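Extracellular solute-binding protein, family 1 (Trichodesmium erythraeum IMS101, PDB 6G7N) binds ferric iron as the solute-binding component of what is probably an ABC-type iron uptake system. Local coordinates at residues Tyr107-Glu121 against Lys216-His230. Numbering follows the deposited sequence.
Sequences YNKNKVQPSELSTYE and KVGMFFPNQNGRGTH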
ATOM      1  N   TYR A 107     -14.091  -9.420   6.998  1.00 12.82           N
ATOM      2  CA  TYR A 107     -14.980 -10.541   7.297  1.00 13.20           C
ATOM      3  C   TYR A 107     -16.396 -10.073   7.575  1.00 13.45           C
ATOM      4  O   TYR A 107     -16.637  -8.998   8.119  1.00 14.07           O
ATOM      5  CB  TYR A 107     -14.474 -11.391   8.462  1.00 13.90           C
ATOM      6  CG  TYR A 107     -14.338 -10.681   9.787  1.00 14.70           C
ATOM      7  CD1 TYR A 107     -13.191  -9.976  10.128  1.00 15.37           C
ATOM      8  CD2 TYR A 107     -15.380 -10.727  10.736  1.00 16.87           C
ATOM      9  CE1 TYR A 107     -13.072  -9.322  11.341  1.00 16.46           C
ATOM     10  CE2 TYR A 107     -15.257 -10.054  11.948  1.00 18.61           C
ATOM     11  CZ  TYR A 107     -14.101  -9.358  12.256  1.00 18.99           C
ATOM     12  OH  TYR A 107     -13.977  -8.699  13.456  1.00 23.93           O
ATOM     13  N   ASN A 108     -17.358 -10.888   7.152  1.00 13.85           N
ATOM     14  CA  ASN A 108     -18.772 -10.612   7.432  1.00 14.41           C
ATOM     15  C   ASN A 108     -19.018 -10.899   8.918  1.00 14.99           C
ATOM     16  O   ASN A 108     -18.870 -12.034   9.368  1.00 16.30           O
ATOM     17  CB  ASN A 108     -19.647 -11.472   6.550  1.00 15.52           C
ATOM     18  CG  ASN A 108     -21.112 -11.204   6.776  1.00 16.39           C
ATOM     19  OD1 ASN A 108     -21.675 -11.622   7.776  1.00 18.30           O
ATOM     20  ND2 ASN A 108     -21.718 -10.476   5.857  1.00 17.98           N
ATOM     21  N   LYS A 109     -19.416  -9.871   9.665  1.00 15.61           N
ATOM     22  CA  LYS A 109     -19.571 -10.001  11.110  1.00 16.80           C
ATOM     23  C   LYS A 109     -20.668 -10.989  11.531  1.00 18.34           C
ATOM     24  O   LYS A 109     -20.568 -11.610  12.587  1.00 20.33           O
ATOM     25  CB  LYS A 109     -19.816  -8.644  11.763  1.00 18.29           C
ATOM     26  CG  LYS A 109     -18.642  -7.677  11.679  1.00 19.46           C
ATOM     27  CD  LYS A 109     -18.893  -6.452  12.545  1.00 24.22           C
ATOM     28  CE  LYS A 109     -17.689  -5.531  12.545  1.00 24.99           C
ATOM     29  NZ  LYS A 109     -17.798  -4.403  13.533  1.00 29.41           N
ATOM     30  N   ASN A 110     -21.704 -11.122  10.704  1.00 17.96           N
ATOM     31  CA  ASN A 110     -22.787 -12.056  10.962  0.50 19.08           C
ATOM     32  C   ASN A 110     -22.322 -13.507  10.790  1.00 18.45           C
ATOM     33  O   ASN A 110     -22.721 -14.392  11.566  1.00 23.57           O
ATOM     34  CB  ASN A 110     -23.941 -11.746   9.999  0.50 20.64           C
ATOM     35  CG  ASN A 110     -25.201 -12.477  10.346  0.50 23.43           C
ATOM     36  OD1 ASN A 110     -25.652 -12.432  11.480  0.50 27.01           O
ATOM     37  ND2 ASN A 110     -25.775 -13.161   9.369  0.50 28.44           N
ATOM     38  N   LYS A 111     -21.495 -13.760   9.767  1.00 18.50           N
ATOM     39  CA  LYS A 111     -21.160 -15.135   9.381  0.50 18.14           C
ATOM     40  C   LYS A 111     -19.840 -15.646   9.972  1.00 18.48           C
ATOM     41  O   LYS A 111     -19.639 -16.862  10.038  1.00 20.32           O
ATOM     42  CB  LYS A 111     -21.143 -15.277   7.852  0.50 20.43           C
ATOM     43  CG  LYS A 111     -22.427 -14.850   7.141  0.50 22.20           C
ATOM     44  CD  LYS A 111     -23.630 -15.670   7.515  0.50 25.81           C
ATOM     45  CE  LYS A 111     -23.558 -17.019   6.843  0.50 26.39           C
ATOM     46  NZ  LYS A 111     -24.839 -17.750   7.046  0.50 27.12           N
ATOM     47  N   VAL A 112     -18.937 -14.739  10.374  1.00 16.94           N
ATOM     48  CA  VAL A 112     -17.576 -15.091  10.759  1.00 16.23           C
ATOM     49  C   VAL A 112     -17.219 -14.446  12.091  1.00 16.82           C
ATOM     50  O   VAL A 112     -17.244 -13.221  12.216  1.00 18.85           O
ATOM     51  CB  VAL A 112     -16.575 -14.625   9.684  1.00 16.15           C
ATOM     52  CG1 VAL A 112     -15.133 -14.975  10.062  1.00 16.22           C
ATOM     53  CG2 VAL A 112     -16.878 -15.258   8.337  1.00 18.07           C
ATOM     54  N   GLN A 113     -16.856 -15.269  13.065  1.00 17.66           N
ATOM     55  CA  GLN A 113     -16.294 -14.778  14.327  1.00 19.16           C
ATOM     56  C   GLN A 113     -14.791 -14.610  14.158  1.00 17.80           C
ATOM     57  O   GLN A 113     -14.162 -15.419  13.481  1.00 17.57           O
ATOM     58  CB  GLN A 113     -16.586 -15.775  15.447  1.00 21.90           C
ATOM     59  CG  GLN A 113     -18.075 -16.030  15.702  1.00 25.60           C
ATOM     60  CD  GLN A 113     -18.831 -14.760  15.981  1.00 29.28           C
ATOM     61  OE1 GLN A 113     -19.788 -14.421  15.274  1.00 34.91           O
ATOM     62  NE2 GLN A 113     -18.371 -14.013  16.973  1.00 30.35           N
ATOM     63  N   PRO A 114     -14.194 -13.555  14.732  1.00 17.94           N
ATOM     64  CA  PRO A 114     -12.716 -13.386  14.579  1.00 18.94           C
ATOM     65  C   PRO A 114     -11.896 -14.563  15.080  1.00 18.17           C
ATOM     66  O   PRO A 114     -10.807 -14.785  14.582  1.00 18.32           O
ATOM     67  CB  PRO A 114     -12.395 -12.116  15.380  1.00 22.05           C
ATOM     68  CG  PRO A 114     -13.691 -11.545  15.806  1.00 22.32           C
ATOM     69  CD  PRO A 114     -14.836 -12.401  15.384  1.00 19.67           C
ATOM     70  N   SER A 115     -12.426 -15.343  16.021  1.00 19.18           N
ATOM     71  CA  SER A 115     -11.777 -16.581  16.468  1.00 20.25           C
ATOM     72  C   SER A 115     -11.548 -17.604  15.357  1.00 19.09           C
ATOM     73  O   SER A 115     -10.674 -18.467  15.487  1.00 21.31           O
ATOM     74  CB  SER A 115     -12.598 -17.217  17.596  1.00 23.02           C
ATOM     75  OG  SER A 115     -13.847 -17.663  17.098  1.00 26.04           O
ATOM     76  N   GLU A 116     -12.291 -17.496  14.255  1.00 16.69           N
ATOM     77  CA  GLU A 116     -12.119 -18.379  13.099  1.00 17.20           C
ATOM     78  C   GLU A 116     -10.965 -17.993  12.202  1.00 15.50           C
ATOM     79  O   GLU A 116     -10.618 -18.749  11.290  1.00 16.29           O
ATOM     80  CB  GLU A 116     -13.384 -18.396  12.237  1.00 16.72           C
ATOM     81  CG  GLU A 116     -14.627 -18.871  12.952  1.00 18.18           C
ATOM     82  CD  GLU A 116     -15.861 -18.735  12.082  1.00 20.62           C
ATOM     83  OE1 GLU A 116     -15.864 -19.268  10.962  1.00 27.11           O
ATOM     84  OE2 GLU A 116     -16.824 -18.080  12.508  1.00 22.24           O
ATOM     85  N   LEU A 117     -10.394 -16.820  12.435  1.00 14.36           N
ATOM     86  CA  LEU A 117      -9.321 -16.282  11.604  1.00 13.49           C
ATOM     87  C   LEU A 117      -7.977 -16.373  12.321  1.00 12.98           C
ATOM     88  O   LEU A 117      -7.915 -16.328  13.550  1.00 14.46           O
ATOM     89  CB  LEU A 117      -9.636 -14.826  11.253  1.00 13.47           C
ATOM     90  CG  LEU A 117     -10.985 -14.609  10.560  1.00 15.03           C
ATOM     91  CD1 LEU A 117     -11.311 -13.144  10.382  1.00 15.48           C
ATOM     92  CD2 LEU A 117     -11.043 -15.364   9.244  1.00 16.30           C
ATOM     93  N   SER A 118      -6.896 -16.437  11.541  1.00 12.35           N
ATOM     94  CA  SER A 118      -5.552 -16.523  12.115  1.00 12.02           C
ATOM     95  C   SER A 118      -4.518 -15.925  11.177  1.00 11.07           C
ATOM     96  O   SER A 118      -4.002 -14.823  11.435  1.00 12.25           O
ATOM     97  CB  SER A 118      -5.221 -17.977  12.494  1.00 14.16           C
ATOM     98  OG  SER A 118      -5.365 -18.853  11.402  1.00 15.02           O
ATOM     99  N   THR A 119      -4.212 -16.646  10.105  1.00 10.96           N
ATOM    100  CA  THR A 119      -3.111 -16.313   9.228  1.00 10.33           C
ATOM    101  C   THR A 119      -3.553 -16.222   7.764  1.00 10.51           C
ATOM    102  O   THR A 119      -4.601 -16.730   7.371  1.00 11.29           O
ATOM    103  CB  THR A 119      -2.015 -17.385   9.313  1.00 11.17           C
ATOM    104  OG1 THR A 119      -2.591 -18.601   8.867  1.00 11.60           O
ATOM    105  CG2 THR A 119      -1.488 -17.544  10.759  1.00 11.88           C
ATOM    106  N   TYR A 120      -2.687 -15.642   6.925  1.00 10.47           N
ATOM    107  CA  TYR A 120      -2.868 -15.720   5.490  1.00 10.93           C
ATOM    108  C   TYR A 120      -2.837 -17.184   5.043  1.00  9.97           C
ATOM    109  O   TYR A 120      -3.603 -17.599   4.166  1.00 11.07           O
ATOM    110  CB  TYR A 120      -1.772 -14.952   4.723  1.00 10.49           C
ATOM    111  CG  TYR A 120      -1.721 -13.467   5.046  1.00  9.80           C
ATOM    112  CD1 TYR A 120      -2.692 -12.594   4.599  1.00 10.12           C
ATOM    113  CD2 TYR A 120      -0.692 -12.953   5.828  1.00 10.08           C
ATOM    114  CE1 TYR A 120      -2.654 -11.228   4.900  1.00  9.52           C
ATOM    115  CE2 TYR A 120      -0.646 -11.615   6.153  1.00  9.82           C
ATOM    116  CZ  TYR A 120      -1.627 -10.753   5.709  1.00  9.60           C
ATOM    117  OH  TYR A 120      -1.573  -9.423   6.092  1.00 10.18           O
ATOM    118  N   GLU A 121      -1.948 -17.984   5.636  1.00 10.80           N
ATOM    119  CA  GLU A 121      -1.766 -19.370   5.244  1.00 10.79           C
ATOM    120  C   GLU A 121      -3.043 -20.166   5.420  1.00 11.03           C
ATOM    121  O   GLU A 121      -3.369 -21.029   4.597  1.00 11.69           O
ATOM    122  CB  GLU A 121      -0.601 -19.989   6.034  1.00 12.02           C
ATOM    123  CG  GLU A 121       0.780 -19.464   5.589  1.00 12.78           C
ATOM    124  CD  GLU A 121       1.179 -18.057   6.073  1.00 11.87           C
ATOM    125  OE1 GLU A 121       0.506 -17.458   6.930  1.00 12.86           O
ATOM    126  OE2 GLU A 121       2.214 -17.579   5.544  1.00 12.81           O
ATOM    127  N   LYS A 216     -21.261  -3.860   8.697  1.00 19.15           N
ATOM    128  CA  LYS A 216     -21.386  -5.307   8.484  1.00 17.59           C
ATOM    129  C   LYS A 216     -20.069  -6.055   8.316  1.00 16.32           C
ATOM    130  O   LYS A 216     -20.075  -7.301   8.290  1.00 16.46           O
ATOM    131  CB  LYS A 216     -22.217  -5.583   7.233  1.00 18.22           C
ATOM    132  CG  LYS A 216     -23.678  -5.221   7.421  1.00 21.27           C
ATOM    133  CD  LYS A 216     -24.461  -5.322   6.132  1.00 24.86           C
ATOM    134  CE  LYS A 216     -25.956  -5.162   6.372  1.00 30.29           C
ATOM    135  NZ  LYS A 216     -26.529  -6.502   6.636  1.00 38.16           N
ATOM    136  N   VAL A 217     -18.958  -5.317   8.174  1.00 15.17           N
ATOM    137  CA  VAL A 217     -17.661  -5.905   7.838  1.00 14.93           C
ATOM    138  C   VAL A 217     -16.618  -5.523   8.865  1.00 15.20           C
ATOM    139  O   VAL A 217     -16.462  -4.330   9.184  1.00 17.23           O
ATOM    140  CB  VAL A 217     -17.216  -5.442   6.440  1.00 14.77           C
ATOM    141  CG1 VAL A 217     -15.827  -5.989   6.077  1.00 14.25           C
ATOM    142  CG2 VAL A 217     -18.235  -5.854   5.391  1.00 15.35           C
ATOM    143  N   GLY A 218     -15.933  -6.528   9.402  1.00 14.98           N
ATOM    144  CA  GLY A 218     -14.833  -6.317  10.314  1.00 14.61           C
ATOM    145  C   GLY A 218     -13.501  -6.431   9.598  1.00 14.16           C
ATOM    146  O   GLY A 218     -13.436  -6.936   8.480  1.00 14.44           O
ATOM    147  N   MET A 219     -12.473  -5.959  10.289  1.00 14.23           N
ATOM    148  CA  MET A 219     -11.088  -6.016   9.815  0.50 14.65           C
ATOM    149  C   MET A 219     -10.270  -6.854  10.760  1.00 13.12           C
ATOM    150  O   MET A 219     -10.236  -6.564  11.947  1.00 16.98           O
ATOM    151  CB  MET A 219     -10.509  -4.597   9.810  0.50 17.30           C
ATOM    152  CG  MET A 219      -9.015  -4.556   9.587  0.50 17.58           C
ATOM    153  SD  MET A 219      -8.441  -2.883   9.278  0.50 20.84           S
ATOM    154  CE  MET A 219      -9.678  -2.317   8.164  0.50 15.06           C
ATOM    155  N   PHE A 220      -9.569  -7.860  10.224  1.00 11.70           N
ATOM    156  CA  PHE A 220      -8.725  -8.751  11.008  1.00 11.74           C
ATOM    157  C   PHE A 220      -7.283  -8.644  10.493  1.00 10.71           C
ATOM    158  O   PHE A 220      -7.029  -8.848   9.307  1.00 11.36           O
ATOM    159  CB  PHE A 220      -9.232 -10.191  10.897  1.00 12.15           C
ATOM    160  CG  PHE A 220      -8.515 -11.182  11.764  1.00 12.27           C
ATOM    161  CD1 PHE A 220      -8.906 -11.398  13.077  1.00 14.12           C
ATOM    162  CD2 PHE A 220      -7.409 -11.859  11.283  1.00 13.36           C
ATOM    163  CE1 PHE A 220      -8.255 -12.323  13.867  1.00 15.45           C
ATOM    164  CE2 PHE A 220      -6.744 -12.771  12.082  1.00 14.07           C
ATOM    165  CZ  PHE A 220      -7.161 -12.996  13.370  1.00 15.25           C
ATOM    166  N   PHE A 221      -6.357  -8.368  11.411  1.00 11.23           N
ATOM    167  CA  PHE A 221      -4.931  -8.231  11.094  1.00 11.06           C
ATOM    168  C   PHE A 221      -4.280  -9.607  11.235  1.00 11.07           C
ATOM    169  O   PHE A 221      -4.158 -10.106  12.346  1.00 13.19           O
ATOM    170  CB  PHE A 221      -4.287  -7.227  12.061  1.00 12.33           C
ATOM    171  CG  PHE A 221      -4.898  -5.846  11.975  1.00 12.67           C
ATOM    172  CD1 PHE A 221      -4.694  -5.043  10.874  1.00 13.93           C
ATOM    173  CD2 PHE A 221      -5.691  -5.353  12.993  1.00 14.21           C
ATOM    174  CE1 PHE A 221      -5.233  -3.780  10.749  1.00 14.25           C
ATOM    175  CE2 PHE A 221      -6.256  -4.083  12.886  1.00 15.36           C
ATOM    176  CZ  PHE A 221      -6.025  -3.294  11.768  1.00 15.36           C
ATOM    177  N   PRO A 222      -3.843 -10.252  10.122  1.00 10.69           N
ATOM    178  CA  PRO A 222      -3.434 -11.628  10.247  1.00 10.51           C
ATOM    179  C   PRO A 222      -2.017 -11.804  10.795  1.00 10.01           C
ATOM    180  O   PRO A 222      -1.193 -10.876  10.816  1.00 11.25           O
ATOM    181  CB  PRO A 222      -3.523 -12.152   8.799  1.00 11.90           C
ATOM    182  CG  PRO A 222      -4.420 -11.190   8.091  1.00 11.75           C
ATOM    183  CD  PRO A 222      -4.041  -9.885   8.714  1.00 10.92           C
ATOM    184  N   ASN A 223      -1.760 -13.037  11.231  1.00  9.78           N
ATOM    185  CA  ASN A 223      -0.431 -13.505  11.633  1.00 10.31           C
ATOM    186  C   ASN A 223       0.104 -12.788  12.891  1.00 10.96           C
ATOM    187  O   ASN A 223       1.319 -12.724  13.113  1.00 11.23           O
ATOM    188  CB  ASN A 223       0.613 -13.482  10.492  1.00 10.42           C
ATOM    189  CG  ASN A 223       0.253 -14.396   9.320  1.00 10.65           C
ATOM    190  OD1 ASN A 223      -0.811 -14.274   8.726  1.00 10.47           O
ATOM    191  ND2 ASN A 223       1.157 -15.343   8.978  1.00 11.32           N
ATOM    192  N   GLN A 224      -0.806 -12.384  13.780  1.00 11.69           N
ATOM    193  CA  GLN A 224      -0.409 -11.711  15.014  1.00 13.41           C
ATOM    194  C   GLN A 224       0.374 -12.559  15.978  1.00 13.66           C
ATOM    195  O   GLN A 224       1.129 -12.011  16.775  1.00 16.16           O
ATOM    196  CB  GLN A 224      -1.642 -11.148  15.725  1.00 14.29           C
ATOM    197  CG  GLN A 224      -2.302 -10.037  14.927  1.00 15.60           C
ATOM    198  CD  GLN A 224      -1.381  -8.858  14.759  1.00 14.26           C
ATOM    199  OE1 GLN A 224      -1.066  -8.152  15.753  1.00 16.56           O
ATOM    200  NE2 GLN A 224      -0.876  -8.638  13.532  1.00 15.87           N
ATOM    201  N   ASN A 225       0.157 -13.867  15.952  1.00 13.99           N
ATOM    202  CA  ASN A 225       0.863 -14.771  16.829  1.00 14.80           C
ATOM    203  C   ASN A 225       2.135 -15.303  16.213  1.00 15.07           C
ATOM    204  O   ASN A 225       2.825 -16.106  16.827  1.00 17.55           O
ATOM    205  CB  ASN A 225      -0.057 -15.906  17.309  1.00 17.40           C
ATOM    206  CG  ASN A 225      -1.184 -15.388  18.172  1.00 21.64           C
ATOM    207  OD1 ASN A 225      -0.989 -14.478  18.960  1.00 26.56           O
ATOM    208  ND2 ASN A 225      -2.360 -15.936  18.003  1.00 28.87           N
ATOM    209  N   GLY A 226       2.466 -14.819  15.016  1.00 12.91           N
ATOM    210  CA  GLY A 226       3.666 -15.196  14.284  1.00 12.60           C
ATOM    211  C   GLY A 226       4.385 -13.967  13.802  1.00 11.73           C
ATOM    212  O   GLY A 226       4.768 -13.102  14.608  1.00 12.72           O
ATOM    213  N   ARG A 227       4.601 -13.889  12.490  1.00 10.51           N
ATOM    214  CA  ARG A 227       5.483 -12.866  11.939  1.00 10.39           C
ATOM    215  C   ARG A 227       4.881 -11.471  11.860  1.00 10.15           C
ATOM    216  O   ARG A 227       5.627 -10.521  11.663  1.00 11.25           O
ATOM    217  CB  ARG A 227       5.997 -13.293  10.582  1.00 10.63           C
ATOM    218  CG  ARG A 227       4.928 -13.320   9.480  1.00 10.56           C
ATOM    219  CD  ARG A 227       5.502 -13.781   8.162  1.00 11.64           C
ATOM    220  NE  ARG A 227       4.495 -13.809   7.099  1.00 12.44           N
ATOM    221  CZ  ARG A 227       3.806 -14.879   6.695  1.00 11.30           C
ATOM    222  NH1 ARG A 227       4.012 -16.065   7.228  1.00 11.50           N
ATOM    223  NH2 ARG A 227       2.889 -14.746   5.764  1.00 12.68           N
ATOM    224  N   GLY A 228       3.554 -11.351  11.970  1.00 10.10           N
ATOM    225  CA  GLY A 228       2.901 -10.081  11.862  1.00 10.51           C
ATOM    226  C   GLY A 228       2.201  -9.865  10.536  1.00  9.24           C
ATOM    227  O   GLY A 228       2.329 -10.647   9.597  1.00 10.25           O
ATOM    228  N   THR A 229       1.447  -8.772  10.453  1.00  9.13           N
ATOM    229  CA  THR A 229       0.629  -8.448   9.317  1.00  8.83           C
ATOM    230  C   THR A 229       1.471  -7.863   8.173  1.00  8.91           C
ATOM    231  O   THR A 229       2.438  -7.134   8.412  1.00  9.79           O
ATOM    232  CB  THR A 229      -0.471  -7.460   9.762  1.00  9.47           C
ATOM    233  OG1 THR A 229      -1.285  -8.089  10.746  1.00 10.99           O
ATOM    234  CG2 THR A 229      -1.328  -6.939   8.645  1.00 10.27           C
ATOM    235  N   HIS A 230       1.053  -8.157   6.937  1.00  9.24           N
ATOM    236  CA  HIS A 230       1.658  -7.580   5.721  1.00  8.93           C
ATOM    237  C   HIS A 230       1.271  -6.104   5.615  1.00  8.69           C
ATOM    238  O   HIS A 230       0.071  -5.775   5.488  1.00  9.81           O
ATOM    239  CB  HIS A 230       1.157  -8.357   4.520  1.00  9.87           C
ATOM    240  CG  HIS A 230       1.591  -7.810   3.202  1.00  9.63           C
ATOM    241  ND1 HIS A 230       2.751  -8.180   2.574  1.00 10.18           N
ATOM    242  CD2 HIS A 230       0.982  -6.933   2.358  1.00 10.47           C
ATOM    243  CE1 HIS A 230       2.813  -7.562   1.400  1.00 10.29           C
ATOM    244  NE2 HIS A 230       1.753  -6.803   1.232  1.00 10.17           N
TER
HETATM  245  O   HOH W   1     -11.334  -8.688  14.347  1.00 32.47           O
HETATM  246  O   HOH W   2     -22.472  -8.692   8.866  1.00 18.04           O
HETATM  247  O   HOH W   3      -3.687 -12.873  13.778  1.00 20.55           O
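Glu121 OE2 takes both terminal nitrogens of Arg227, NH1 at 2.9 Å and NH2 at 2.9 Å, in an end-on salt bridge lying in the guanidinium plane, with the carboxylate turned 87° to it. His153 of helix 140-167 also bonds OE2. Asn223 illustrates how one loop amide can serve as acceptor and donor at once: OD1 offers a lone pair to Tyr120 N at 2.9 Å, while ND2 gives to Glu121 OE1 at 3.0 Å. With CG beside its backbone N (chi1 -60°), the Tyr120 ring lies with one face against Pro222 CB, and its OH accepts from His230 N at 3.0 Å while also bonding Arg103 O. A phenylalanine here would lack the hydroxyl and would probably leave His230 N and Arg103 O without the partner they share. Leu117 CB sits squarely over the Phe220 ring, 3.5 Å from its centroid. Farther along, Gly218 CA rests on one face of the Tyr107 ring, toward its rim, where a beta carbon would probably collide with CZ. Tyr107 and Gly218 form an antiparallel hydrogen-bonded pair, joining strands 96-108 and 217-220 within the mixed sheet of this periplasmic-binding-protein fold; helix 177-186 packs on Val217, and helix 140-167 meets Glu121, Arg227 and His230.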